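Local coordinates for protein aminopentol aminotransferase (Sphingopyxis macrogoltabida, PDB 6HBS) that transfers the amino group of hydrolysed fumonisin B1 (aminopentol) to pyruvate, using pyridoxal 5'-phosphate as cofactor in the degradation of fumonisin, at residues D57-Y62 and H376-S381; G187-V192 and T223-V228; F355-A360 and R405-L410. One frame throughout, in Å; residues are numbered along the deposited sequence.

Contact 1: residues D57-Y62 and H376-S381; sequences DYMCAY and HNMFLS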
ATOM      1  N   ASP A  57      22.951  -1.919 -11.747  1.00 17.61           N
ATOM      2  CA  ASP A  57      21.797  -2.590 -11.155  1.00 17.49           C
ATOM      3  C   ASP A  57      20.854  -3.136 -12.242  1.00 17.05           C
ATOM      4  O   ASP A  57      20.137  -2.375 -12.845  1.00 18.40           O
ATOM      5  CB  ASP A  57      21.093  -1.621 -10.207  1.00 17.75           C
ATOM      6  CG  ASP A  57      19.760  -2.122  -9.677  1.00 17.39           C
ATOM      7  OD1 ASP A  57      19.622  -3.346  -9.494  1.00 17.45           O
ATOM      8  OD2 ASP A  57      18.853  -1.277  -9.552  1.00 19.91           O
ATOM      9  N   TYR A  58      20.822  -4.464 -12.443  1.00 16.77           N
ATOM     10  CA  TYR A  58      19.913  -5.061 -13.432  1.00 17.58           C
ATOM     11  C   TYR A  58      18.606  -5.522 -12.772  1.00 18.09           C
ATOM     12  O   TYR A  58      17.788  -6.137 -13.434  1.00 18.42           O
ATOM     13  CB  TYR A  58      20.613  -6.156 -14.262  1.00 18.17           C
ATOM     14  CG  TYR A  58      21.623  -5.549 -15.196  1.00 17.73           C
ATOM     15  CD1 TYR A  58      21.215  -4.973 -16.385  1.00 20.16           C
ATOM     16  CD2 TYR A  58      22.942  -5.407 -14.829  1.00 19.54           C
ATOM     17  CE1 TYR A  58      22.120  -4.343 -17.234  1.00 21.38           C
ATOM     18  CE2 TYR A  58      23.857  -4.753 -15.645  1.00 21.83           C
ATOM     19  CZ  TYR A  58      23.452  -4.254 -16.873  1.00 21.60           C
ATOM     20  OH  TYR A  58      24.315  -3.598 -17.699  1.00 21.02           O
ATOM     21  N   MET A  59      18.374  -5.165 -11.504  1.00 18.40           N
ATOM     22  CA  MET A  59      17.036  -5.371 -10.907  1.00 18.93           C
ATOM     23  C   MET A  59      16.155  -4.132 -11.068  1.00 17.95           C
ATOM     24  O   MET A  59      14.939  -4.232 -11.023  1.00 17.81           O
ATOM     25  CB  MET A  59      17.112  -5.700  -9.420  1.00 18.57           C
ATOM     26  CG  MET A  59      17.836  -6.949  -9.090  1.00 20.98           C
ATOM     27  SD  MET A  59      17.599  -8.256 -10.288  1.00 26.30           S
ATOM     28  CE  MET A  59      15.867  -8.650 -10.176  1.00 23.19           C
ATOM     29  N   CYS A  60      16.761  -2.966 -11.269  1.00 16.83           N
ATOM     30  CA  CYS A  60      16.003  -1.683 -11.297  1.00 17.32           C
ATOM     31  C   CYS A  60      14.994  -1.664 -10.125  1.00 17.21           C
ATOM     32  O   CYS A  60      13.814  -1.358 -10.282  1.00 16.47           O
ATOM     33  CB  CYS A  60      15.235  -1.470 -12.587  1.00 17.69           C
ATOM     34  SG  CYS A  60      16.262  -1.338 -14.071  1.00 18.65           S
ATOM     35  N   ALA A  61      15.494  -1.991  -8.943  1.00 18.76           N
ATOM     36  CA  ALA A  61      14.704  -1.944  -7.700  1.00 19.99           C
ATOM     37  C   ALA A  61      13.511  -2.919  -7.778  1.00 19.90           C
ATOM     38  O   ALA A  61      12.504  -2.715  -7.113  1.00 18.14           O
ATOM     39  CB  ALA A  61      14.269  -0.508  -7.470  1.00 19.71           C
ATOM     40  N   TYR A  62      13.644  -3.976  -8.597  1.00 19.53           N
ATOM     41  CA  TYR A  62      12.621  -5.018  -8.888  1.00 20.08           C
ATOM     42  C   TYR A  62      11.470  -4.426  -9.678  1.00 18.79           C
ATOM     43  O   TYR A  62      10.355  -4.862  -9.556  1.00 19.22           O
ATOM     44  CB  TYR A  62      12.122  -5.722  -7.617  1.00 22.15           C
ATOM     45  CG  TYR A  62      13.067  -6.771  -7.107  1.00 20.61           C
ATOM     46  CD1 TYR A  62      14.127  -6.455  -6.274  1.00 22.51           C
ATOM     47  CD2 TYR A  62      12.895  -8.096  -7.457  1.00 24.50           C
ATOM     48  CE1 TYR A  62      15.003  -7.433  -5.820  1.00 22.55           C
ATOM     49  CE2 TYR A  62      13.738  -9.090  -6.992  1.00 24.45           C
ATOM     50  CZ  TYR A  62      14.790  -8.756  -6.168  1.00 24.20           C
ATOM     51  OH  TYR A  62      15.611  -9.755  -5.738  1.00 28.19           O
ATOM     52  N   HIS A 376      15.225 -14.640 -10.641  1.00 20.13           N
ATOM     53  CA  HIS A 376      14.168 -13.663 -10.882  1.00 19.42           C
ATOM     54  C   HIS A 376      14.530 -12.869 -12.122  1.00 18.62           C
ATOM     55  O   HIS A 376      15.707 -12.518 -12.322  1.00 20.44           O
ATOM     56  CB  HIS A 376      13.997 -12.731  -9.672  1.00 20.11           C
ATOM     57  CG  HIS A 376      12.800 -11.828  -9.696  1.00 20.84           C
ATOM     58  ND1 HIS A 376      12.679 -10.766 -10.585  1.00 20.45           N
ATOM     59  CD2 HIS A 376      11.699 -11.789  -8.896  1.00 21.87           C
ATOM     60  CE1 HIS A 376      11.538 -10.131 -10.361  1.00 21.03           C
ATOM     61  NE2 HIS A 376      10.910 -10.744  -9.310  1.00 20.97           N
ATOM     62  N   ASN A 377      13.529 -12.516 -12.925  1.00 17.52           N
ATOM     63  CA  ASN A 377      13.818 -11.743 -14.107  1.00 18.64           C
ATOM     64  C   ASN A 377      14.413 -10.393 -13.710  1.00 18.61           C
ATOM     65  O   ASN A 377      14.143  -9.865 -12.620  1.00 17.63           O
ATOM     66  CB  ASN A 377      12.624 -11.512 -15.036  1.00 20.32           C
ATOM     67  CG  ASN A 377      11.611 -10.541 -14.474  1.00 20.94           C
ATOM     68  OD1 ASN A 377      10.734 -10.944 -13.721  1.00 21.58           O
ATOM     69  ND2 ASN A 377      11.734  -9.258 -14.816  1.00 18.77           N
ATOM     70  N   MET A 378      15.243  -9.871 -14.628  1.00 18.72           N
ATOM     71  CA  MET A 378      15.882  -8.581 -14.496  1.00 17.61           C
ATOM     72  C   MET A 378      15.128  -7.542 -15.310  1.00 16.09           C
ATOM     73  O   MET A 378      14.099  -7.829 -15.919  1.00 17.16           O
ATOM     74  CB  MET A 378      17.352  -8.721 -14.904  1.00 18.18           C
ATOM     75  CG  MET A 378      18.100  -9.436 -13.822  1.00 19.12           C
ATOM     76  SD  MET A 378      19.677 -10.123 -14.343  1.00 22.58           S
ATOM     77  CE  MET A 378      19.118 -11.634 -15.123  1.00 24.04           C
ATOM     78  N   PHE A 379      15.624  -6.309 -15.253  1.00 16.02           N
ATOM     79  CA  PHE A 379      15.018  -5.171 -15.874  1.00 17.03           C
ATOM     80  C   PHE A 379      16.104  -4.222 -16.394  1.00 17.18           C
ATOM     81  O   PHE A 379      17.137  -4.043 -15.748  1.00 18.14           O
ATOM     82  CB  PHE A 379      14.185  -4.373 -14.866  1.00 16.51           C
ATOM     83  CG  PHE A 379      13.040  -5.104 -14.207  1.00 16.79           C
ATOM     84  CD1 PHE A 379      13.250  -5.956 -13.136  1.00 16.97           C
ATOM     85  CD2 PHE A 379      11.751  -4.967 -14.698  1.00 18.29           C
ATOM     86  CE1 PHE A 379      12.177  -6.592 -12.527  1.00 17.07           C
ATOM     87  CE2 PHE A 379      10.681  -5.621 -14.099  1.00 18.04           C
ATOM     88  CZ  PHE A 379      10.894  -6.401 -12.997  1.00 17.02           C
ATOM     89  N   LEU A 380      15.828  -3.600 -17.536  1.00 17.53           N
ATOM     90  CA  LEU A 380      16.623  -2.479 -18.031  1.00 18.18           C
ATOM     91  C   LEU A 380      15.899  -1.169 -17.713  1.00 17.92           C
ATOM     92  O   LEU A 380      14.677  -1.083 -17.773  1.00 18.79           O
ATOM     93  CB  LEU A 380      16.862  -2.609 -19.539  1.00 18.71           C
ATOM     94  CG  LEU A 380      18.138  -3.343 -19.945  1.00 19.50           C
ATOM     95  CD1 LEU A 380      19.380  -2.568 -19.566  1.00 20.15           C
ATOM     96  CD2 LEU A 380      18.181  -4.750 -19.370  1.00 20.81           C
ATOM     97  N   SER A 381      16.707  -0.134 -17.436  1.00 18.33           N
ATOM     98  CA  SER A 381      16.275   1.252 -17.287  1.00 18.01           C
ATOM     99  C   SER A 381      16.779   2.073 -18.483  1.00 18.72           C
ATOM    100  O   SER A 381      17.818   1.737 -19.104  1.00 18.78           O
ATOM    101  CB  SER A 381      16.787   1.833 -15.977  1.00 18.94           C
ATOM    102  OG  SER A 381      18.111   2.367 -16.102  1.00 19.52           O
TER

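Contact 2: residues G187-V192 and T223-V228; sequences GDIAAV and TGALLV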
ATOM      1  N   GLY A 187     -20.653 -20.852 -16.551  1.00 24.70           N
ATOM      2  CA  GLY A 187     -21.632 -19.857 -16.095  1.00 23.99           C
ATOM      3  C   GLY A 187     -21.167 -19.052 -14.875  1.00 25.39           C
ATOM      4  O   GLY A 187     -21.890 -18.168 -14.392  1.00 25.34           O
ATOM      5  N   ASP A 188     -19.984 -19.342 -14.334  1.00 21.62           N
ATOM      6  CA  ASP A 188     -19.619 -18.715 -13.058  1.00 21.95           C
ATOM      7  C   ASP A 188     -18.286 -17.966 -13.154  1.00 20.20           C
ATOM      8  O   ASP A 188     -17.664 -17.751 -12.117  1.00 23.15           O
ATOM      9  CB  ASP A 188     -19.549 -19.743 -11.936  1.00 21.81           C
ATOM     10  CG  ASP A 188     -19.388 -19.121 -10.556  1.00 24.59           C
ATOM     11  OD1 ASP A 188     -20.082 -18.123 -10.261  1.00 21.46           O
ATOM     12  OD2 ASP A 188     -18.558 -19.622  -9.801  1.00 22.28           O
ATOM     13  N   ILE A 189     -17.833 -17.600 -14.354  1.00 18.95           N
ATOM     14  CA  ILE A 189     -16.504 -16.921 -14.443  1.00 20.04           C
ATOM     15  C   ILE A 189     -16.720 -15.404 -14.301  1.00 18.72           C
ATOM     16  O   ILE A 189     -17.395 -14.756 -15.100  1.00 17.57           O
ATOM     17  CB  ILE A 189     -15.715 -17.254 -15.718  1.00 19.20           C
ATOM     18  CG1 ILE A 189     -15.566 -18.767 -15.928  1.00 19.15           C
ATOM     19  CG2 ILE A 189     -14.362 -16.533 -15.694  1.00 19.41           C
ATOM     20  CD1 ILE A 189     -14.936 -19.482 -14.779  1.00 19.35           C
ATOM     21  N   ALA A 190     -16.092 -14.845 -13.271  1.00 18.65           N
ATOM     22  CA  ALA A 190     -16.144 -13.398 -13.023  1.00 18.62           C
ATOM     23  C   ALA A 190     -15.054 -12.701 -13.841  1.00 17.94           C
ATOM     24  O   ALA A 190     -15.271 -11.629 -14.415  1.00 19.40           O
ATOM     25  CB  ALA A 190     -15.972 -13.143 -11.553  1.00 18.92           C
ATOM     26  N   ALA A 191     -13.867 -13.324 -13.905  1.00 18.00           N
ATOM     27  CA  ALA A 191     -12.738 -12.750 -14.608  1.00 18.17           C
ATOM     28  C   ALA A 191     -11.666 -13.792 -14.936  1.00 18.14           C
ATOM     29  O   ALA A 191     -11.556 -14.826 -14.259  1.00 19.30           O
ATOM     30  CB  ALA A 191     -12.138 -11.663 -13.762  1.00 17.52           C
ATOM     31  N   VAL A 192     -10.862 -13.445 -15.946  1.00 18.27           N
ATOM     32  CA  VAL A 192      -9.582 -14.065 -16.291  1.00 20.00           C
ATOM     33  C   VAL A 192      -8.466 -13.043 -16.018  1.00 19.33           C
ATOM     34  O   VAL A 192      -8.467 -11.938 -16.594  1.00 19.49           O
ATOM     35  CB  VAL A 192      -9.530 -14.426 -17.796  1.00 21.56           C
ATOM     36  CG1 VAL A 192      -8.125 -14.844 -18.220  1.00 22.48           C
ATOM     37  CG2 VAL A 192     -10.541 -15.494 -18.174  1.00 24.46           C
ATOM     38  N   THR A 223     -18.892 -14.772 -22.533  1.00 27.81           N
ATOM     39  CA  THR A 223     -19.505 -15.065 -21.216  1.00 28.09           C
ATOM     40  C   THR A 223     -19.853 -13.810 -20.408  1.00 26.12           C
ATOM     41  O   THR A 223     -20.540 -13.930 -19.406  1.00 27.67           O
ATOM     42  CB  THR A 223     -18.608 -15.943 -20.341  1.00 26.95           C
ATOM     43  OG1 THR A 223     -17.374 -15.260 -20.129  1.00 25.59           O
ATOM     44  CG2 THR A 223     -18.368 -17.304 -20.962  1.00 29.87           C
ATOM     45  N   GLY A 224     -19.318 -12.646 -20.776  1.00 27.77           N
ATOM     46  CA  GLY A 224     -19.458 -11.436 -19.922  1.00 26.97           C
ATOM     47  C   GLY A 224     -18.378 -11.314 -18.839  1.00 28.69           C
ATOM     48  O   GLY A 224     -18.335 -10.312 -18.140  1.00 27.35           O
ATOM     49  N   ALA A 225     -17.498 -12.316 -18.694  1.00 24.67           N
ATOM     50  CA  ALA A 225     -16.386 -12.252 -17.735  1.00 23.60           C
ATOM     51  C   ALA A 225     -15.447 -11.121 -18.148  1.00 21.26           C
ATOM     52  O   ALA A 225     -15.330 -10.841 -19.325  1.00 21.29           O
ATOM     53  CB  ALA A 225     -15.629 -13.546 -17.713  1.00 22.73           C
ATOM     54  N   LEU A 226     -14.781 -10.496 -17.172  1.00 20.13           N
ATOM     55  CA  LEU A 226     -13.817  -9.411 -17.484  1.00 19.61           C
ATOM     56  C   LEU A 226     -12.431  -9.990 -17.721  1.00 18.91           C
ATOM     57  O   LEU A 226     -11.937 -10.763 -16.898  1.00 20.28           O
ATOM     58  CB  LEU A 226     -13.762  -8.417 -16.325  1.00 20.16           C
ATOM     59  CG  LEU A 226     -15.068  -7.713 -15.982  1.00 21.23           C
ATOM     60  CD1 LEU A 226     -14.822  -6.602 -14.964  1.00 22.25           C
ATOM     61  CD2 LEU A 226     -15.732  -7.152 -17.208  1.00 21.95           C
ATOM     62  N   LEU A 227     -11.788  -9.519 -18.798  1.00 18.15           N
ATOM     63  CA  LEU A 227     -10.386  -9.784 -19.068  1.00 19.99           C
ATOM     64  C   LEU A 227      -9.537  -8.745 -18.333  1.00 18.01           C
ATOM     65  O   LEU A 227      -9.676  -7.547 -18.563  1.00 19.22           O
ATOM     66  CB  LEU A 227     -10.085  -9.736 -20.568  1.00 19.19           C
ATOM     67  CG  LEU A 227      -8.634 -10.050 -20.925  1.00 19.92           C
ATOM     68  CD1 LEU A 227      -8.216 -11.396 -20.363  1.00 20.16           C
ATOM     69  CD2 LEU A 227      -8.405  -9.993 -22.422  1.00 21.99           C
ATOM     70  N   VAL A 228      -8.672  -9.238 -17.462  1.00 18.61           N
ATOM     71  CA  VAL A 228      -7.806  -8.411 -16.647  1.00 18.22           C
ATOM     72  C   VAL A 228      -6.355  -8.707 -17.036  1.00 18.39           C
ATOM     73  O   VAL A 228      -5.864  -9.821 -16.828  1.00 17.95           O
ATOM     74  CB  VAL A 228      -8.022  -8.682 -15.153  1.00 18.09           C
ATOM     75  CG1 VAL A 228      -7.194  -7.709 -14.327  1.00 18.69           C
ATOM     76  CG2 VAL A 228      -9.505  -8.631 -14.754  1.00 18.87           C
TER

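Contact 3: residues F355-A360 and R405-L410; sequences FRIGYA and RDFASL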
ATOM      1  N   PHE A 355      20.486 -24.948 -10.019  1.00 28.21           N
ATOM      2  CA  PHE A 355      20.868 -23.525 -10.093  1.00 27.89           C
ATOM      3  C   PHE A 355      22.271 -23.272  -9.539  1.00 26.33           C
ATOM      4  O   PHE A 355      22.678 -22.108  -9.433  1.00 25.91           O
ATOM      5  CB  PHE A 355      19.818 -22.628  -9.415  1.00 24.53           C
ATOM      6  CG  PHE A 355      18.599 -22.416 -10.274  1.00 25.93           C
ATOM      7  CD1 PHE A 355      17.608 -23.389 -10.341  1.00 25.71           C
ATOM      8  CD2 PHE A 355      18.457 -21.266 -11.041  1.00 24.72           C
ATOM      9  CE1 PHE A 355      16.505 -23.228 -11.162  1.00 26.29           C
ATOM     10  CE2 PHE A 355      17.345 -21.103 -11.853  1.00 24.21           C
ATOM     11  CZ  PHE A 355      16.365 -22.075 -11.904  1.00 26.98           C
ATOM     12  N   ARG A 356      23.066 -24.321  -9.298  1.00 29.22           N
ATOM     13  CA  ARG A 356      24.404 -24.118  -8.691  1.00 29.82           C
ATOM     14  C   ARG A 356      25.327 -23.302  -9.623  1.00 27.31           C
ATOM     15  O   ARG A 356      26.157 -22.508  -9.116  1.00 27.00           O
ATOM     16  CB  ARG A 356      25.044 -25.454  -8.289  1.00 34.32           C
ATOM     17  CG  ARG A 356      25.767 -26.180  -9.411  1.00 37.53           C
ATOM     18  CD  ARG A 356      26.422 -27.484  -8.964  1.00 39.98           C
ATOM     19  NE  ARG A 356      25.441 -28.459  -8.502  1.00 43.53           N
ATOM     20  CZ  ARG A 356      25.721 -29.514  -7.737  1.00 48.79           C
ATOM     21  NH1 ARG A 356      26.950 -29.712  -7.288  1.00 47.49           N
ATOM     22  NH2 ARG A 356      24.768 -30.368  -7.421  1.00 47.76           N
ATOM     23  N   ILE A 357      25.188 -23.465 -10.948  1.00 23.80           N
ATOM     24  CA  ILE A 357      26.012 -22.719 -11.915  1.00 25.18           C
ATOM     25  C   ILE A 357      25.579 -21.248 -11.951  1.00 24.27           C
ATOM     26  O   ILE A 357      26.411 -20.352 -11.903  1.00 23.05           O
ATOM     27  CB  ILE A 357      25.966 -23.308 -13.329  1.00 26.55           C
ATOM     28  CG1 ILE A 357      26.335 -24.796 -13.358  1.00 28.01           C
ATOM     29  CG2 ILE A 357      26.868 -22.501 -14.242  1.00 27.21           C
ATOM     30  CD1 ILE A 357      26.202 -25.417 -14.745  1.00 29.43           C
ATOM     31  N   GLY A 358      24.264 -21.029 -12.089  1.00 24.65           N
ATOM     32  CA  GLY A 358      23.674 -19.711 -12.142  1.00 23.28           C
ATOM     33  C   GLY A 358      23.987 -18.884 -10.905  1.00 22.42           C
ATOM     34  O   GLY A 358      24.247 -17.678 -11.014  1.00 22.16           O
ATOM     35  N   TYR A 359      23.908 -19.531  -9.745  1.00 21.67           N
ATOM     36  CA  TYR A 359      24.173 -18.911  -8.462  1.00 23.74           C
ATOM     37  C   TYR A 359      25.624 -18.447  -8.437  1.00 22.86           C
ATOM     38  O   TYR A 359      25.947 -17.273  -8.087  1.00 22.68           O
ATOM     39  CB  TYR A 359      23.808 -19.864  -7.317  1.00 25.10           C
ATOM     40  CG  TYR A 359      22.387 -19.728  -6.837  1.00 23.93           C
ATOM     41  CD1 TYR A 359      21.320 -19.660  -7.724  1.00 27.27           C
ATOM     42  CD2 TYR A 359      22.101 -19.593  -5.488  1.00 27.28           C
ATOM     43  CE1 TYR A 359      20.008 -19.537  -7.273  1.00 28.39           C
ATOM     44  CE2 TYR A 359      20.799 -19.428  -5.025  1.00 25.44           C
ATOM     45  CZ  TYR A 359      19.747 -19.420  -5.916  1.00 25.71           C
ATOM     46  OH  TYR A 359      18.474 -19.233  -5.466  1.00 28.60           O
ATOM     47  N   ALA A 360      26.513 -19.349  -8.861  1.00 25.08           N
ATOM     48  CA  ALA A 360      27.951 -19.067  -8.776  1.00 25.86           C
ATOM     49  C   ALA A 360      28.313 -17.909  -9.727  1.00 24.61           C
ATOM     50  O   ALA A 360      29.085 -17.008  -9.370  1.00 25.21           O
ATOM     51  CB  ALA A 360      28.737 -20.330  -9.075  1.00 29.22           C
ATOM     52  N   ARG A 405      36.736 -22.116 -13.687  1.00 43.74           N
ATOM     53  CA  ARG A 405      37.831 -22.382 -12.772  1.00 47.90           C
ATOM     54  C   ARG A 405      37.363 -23.208 -11.554  1.00 49.20           C
ATOM     55  O   ARG A 405      38.070 -24.112 -11.104  1.00 44.10           O
ATOM     56  CB  ARG A 405      38.433 -21.032 -12.378  1.00 52.74           C
ATOM     57  CG  ARG A 405      39.635 -21.105 -11.454  1.00 62.38           C
ATOM     58  CD  ARG A 405      40.002 -19.711 -10.970  1.00 70.05           C
ATOM     59  NE  ARG A 405      39.053 -19.202  -9.977  1.00 73.75           N
ATOM     60  CZ  ARG A 405      38.401 -18.036 -10.062  1.00 74.63           C
ATOM     61  NH1 ARG A 405      38.721 -17.159 -11.004  1.00 70.45           N
ATOM     62  NH2 ARG A 405      37.430 -17.758  -9.204  1.00 56.78           N
ATOM     63  N   ASP A 406      36.165 -22.924 -11.023  1.00 48.31           N
ATOM     64  CA  ASP A 406      35.685 -23.532  -9.769  1.00 50.18           C
ATOM     65  C   ASP A 406      34.698 -24.688 -10.015  1.00 46.37           C
ATOM     66  O   ASP A 406      34.116 -25.233  -9.071  1.00 44.50           O
ATOM     67  CB  ASP A 406      35.030 -22.454  -8.904  1.00 58.04           C
ATOM     68  CG  ASP A 406      35.941 -21.265  -8.654  1.00 63.78           C
ATOM     69  OD1 ASP A 406      37.163 -21.489  -8.458  1.00 62.15           O
ATOM     70  OD2 ASP A 406      35.425 -20.128  -8.669  1.00 68.91           O
ATOM     71  N   PHE A 407      34.512 -25.069 -11.277  1.00 44.03           N
ATOM     72  CA  PHE A 407      33.333 -25.818 -11.702  1.00 48.95           C
ATOM     73  C   PHE A 407      33.175 -27.125 -10.908  1.00 54.10           C
ATOM     74  O   PHE A 407      32.057 -27.544 -10.606  1.00 50.87           O
ATOM     75  CB  PHE A 407      33.423 -26.095 -13.202  1.00 46.82           C
ATOM     76  CG  PHE A 407      32.139 -26.574 -13.815  1.00 46.64           C
ATOM     77  CD1 PHE A 407      31.803 -27.916 -13.797  1.00 47.10           C
ATOM     78  CD2 PHE A 407      31.264 -25.680 -14.416  1.00 49.10           C
ATOM     79  CE1 PHE A 407      30.622 -28.358 -14.377  1.00 49.60           C
ATOM     80  CE2 PHE A 407      30.078 -26.121 -14.985  1.00 47.73           C
ATOM     81  CZ  PHE A 407      29.764 -27.460 -14.970  1.00 48.90           C
ATOM     82  N   ALA A 408      34.299 -27.781 -10.602  1.00 53.24           N
ATOM     83  CA  ALA A 408      34.304 -29.037  -9.863  1.00 56.66           C
ATOM     84  C   ALA A 408      33.616 -28.851  -8.502  1.00 57.52           C
ATOM     85  O   ALA A 408      32.771 -29.653  -8.133  1.00 66.40           O
ATOM     86  CB  ALA A 408      35.723 -29.542  -9.704  1.00 56.42           C
ATOM     87  N   SER A 409      33.961 -27.772  -7.787  1.00 52.92           N
ATOM     88  CA  SER A 409      33.610 -27.582  -6.372  1.00 52.88           C
ATOM     89  C   SER A 409      32.242 -26.902  -6.173  1.00 50.37           C
ATOM     90  O   SER A 409      31.869 -26.641  -5.040  1.00 46.32           O
ATOM     91  CB  SER A 409      34.688 -26.792  -5.672  1.00 53.45           C
ATOM     92  OG  SER A 409      34.659 -25.433  -6.075  1.00 58.12           O
ATOM     93  N   LEU A 410      31.499 -26.613  -7.250  1.00 50.68           N
ATOM     94  CA  LEU A 410      30.229 -25.848  -7.149  1.00 48.24           C
ATOM     95  C   LEU A 410      29.214 -26.634  -6.322  1.00 48.62           C
ATOM     96  O   LEU A 410      29.069 -27.833  -6.509  1.00 50.29           O
ATOM     97  CB  LEU A 410      29.671 -25.581  -8.550  1.00 47.64           C
ATOM     98  CG  LEU A 410      30.483 -24.614  -9.407  1.00 45.44           C
ATOM     99  CD1 LEU A 410      29.788 -24.358 -10.744  1.00 41.86           C
ATOM    100  CD2 LEU A 410      30.744 -23.318  -8.647  1.00 43.74           C
TER

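Contact 1: residues D57-Y62 and H376-S381
Phe379 N donates to Tyr58 O over 2.8 Å with an N-H...O angle of 164°, the backbone bond that ties the loop 57-62 to 376-381. In this class-III aminotransferase the two buried loops, which follow strands 54-57 and 370-371, meet beside the cofactor pocket. The side chain of Phe379 lies about 5 Å from that of Lys258, by similarity the cofactor-attachment lysine, and the side chain of His376 about 6 Å from a bound pyridoxal phosphate. At the other end of the contact Tyr62 and His376 form a T-shaped pair: the CD2-CE2 edge of Tyr62 stands over the imidazole face, with centroids 5.0 Å apart and planes at 81°. His376 ND1 donates to Asn377 O at 2.7 Å, on a lone pair of that oxygen and within the ring plane, which fixes the rotation of the imidazole. Met59, bent at chi2 and chi3, curls its methyl back to the same carbonyl, CE standing 3.2 Å from Asn377 O, and covers part of one Tyr62 face. Asn377 ND2, which donates to Met378 O, sits 3.4 Å above the plane of the Phe379 ring toward its rim, while OD1 is bonded by Arg233, a residue of the cofactor pocket. Asp57 shapes the first loop by an Asx turn, OD1 accepting from Met59 N, and its OD2 is held by Tyr69 OH. Thr89 of the second subunit bonds Ala61 N, so the loop also faces the dimer partner. Beyond the backbone bond, Cys60 points its thiol at the second loop, where SG lies 3.3 Å from Phe379 O and also touches CB of Ser381.

Contact 2: residues G187-V192 and T223-V228
Leu227 extends CG opposite its backbone N (chi1 -178°) and then turns at chi2 (55°), which carries CD1 across to Val192, whose CG1 it meets at 4.1 Å. These two residues pair in register on one face of a parallel two-strand ladder, and Ala191 pairs with Leu226 on the other. Three backbone bonds stitch the ladder: Leu226 N to Ala190 O at 3.0 Å, Val192 N to Leu226 O at 3.0 Å, and Val228 N to Val192 O at 2.8 Å. The last runs nearly straight out from its carbonyl, whereas the first two donors come in tilted from the carbonyl planes. The short strand axes cross at -27°, the twist of a parallel sheet. Apolar contacts flank the ladder: Ala191 CB meets Val228 CG2 at 4.1 Å, and ahead of the first bridge Ile189 CG2 meets Ala225 CB at 3.8 Å. Since helix 210-223 links these adjacent parallel strands, the unit is a beta-alpha-beta crossover of the large cofactor-binding sheet. Strands 137-141 and 253-256 flank the pair, helix 118-133 packs on the Ala191 and Leu226 face, and helices 175-184 and 210-223 pack on that of Val192 and Leu227.

Contact 3: residues F355-A360 and R405-L410
Leu410 lays its side chain against the first turn of helix 356-367, its CD2 methyl reaching Ala360 CB at 3.6 Å. The aliphatic part of Arg356 crosses the same leucine at a slant, with CD 3.8 Å from Leu410 CB. The guanidinium then bonds the leucine backbone: Arg356 NH1 donates to Leu410 O at 2.9 Å, a bent bond with an angle of 138° at the hydrogen. A chi1 of 84° sets CG between the backbone N and the carbonyl carbon, and a bend at chi3 brings the guanidinium round to that oxygen. Further along, Ile357 CD1 touches Phe407 CE2 at 3.9 Å. The contact thus fastens the chain leaving helix 386-405 to the start of helix 356-367, within the C-terminal part of the aminotransferase fold. Asp354 makes a salt bridge to Arg356 NH2 and steadies the guanidinium; a methionine in place of Arg356 would probably leave both Leu410 O and the Asp354 carboxylate without this partner. Val403 of helix 386-405 backs Ile357 and Ala360. Asp352 receives Ile357 N and Gly358 N on its carboxylate at the helix start, while Ser409 N and OG both bond Asp406 O, OG in the carbonyl plane, shaping the turn that leads to Leu410.

Contact 1 spans most of the chain, and between its two segments run both strands of contact 2 and the helix start of contact 3; residues 405-410 follow last, so contacts 1 and 3 interlace in sequence. Contact 1 lies near the middle of the chain, its centre 33 Å from that of contact 2 and 23 Å from that of contact 3. Contacts 2 and 3, with centres 46 Å apart, fall on opposite sides of the chain's centre. Contact 2 belongs to the seven-stranded sheet; contact 3 joins the start of helix 356-367 to the chain that follows helix 386-405. In sequence, residues 376-381 come between those two helices, yet contacts 1 and 3 do not touch, their nearest atoms being about 7 Å apart; contact 1 borders the cofactor pocket, while contact 3 lies at the surface.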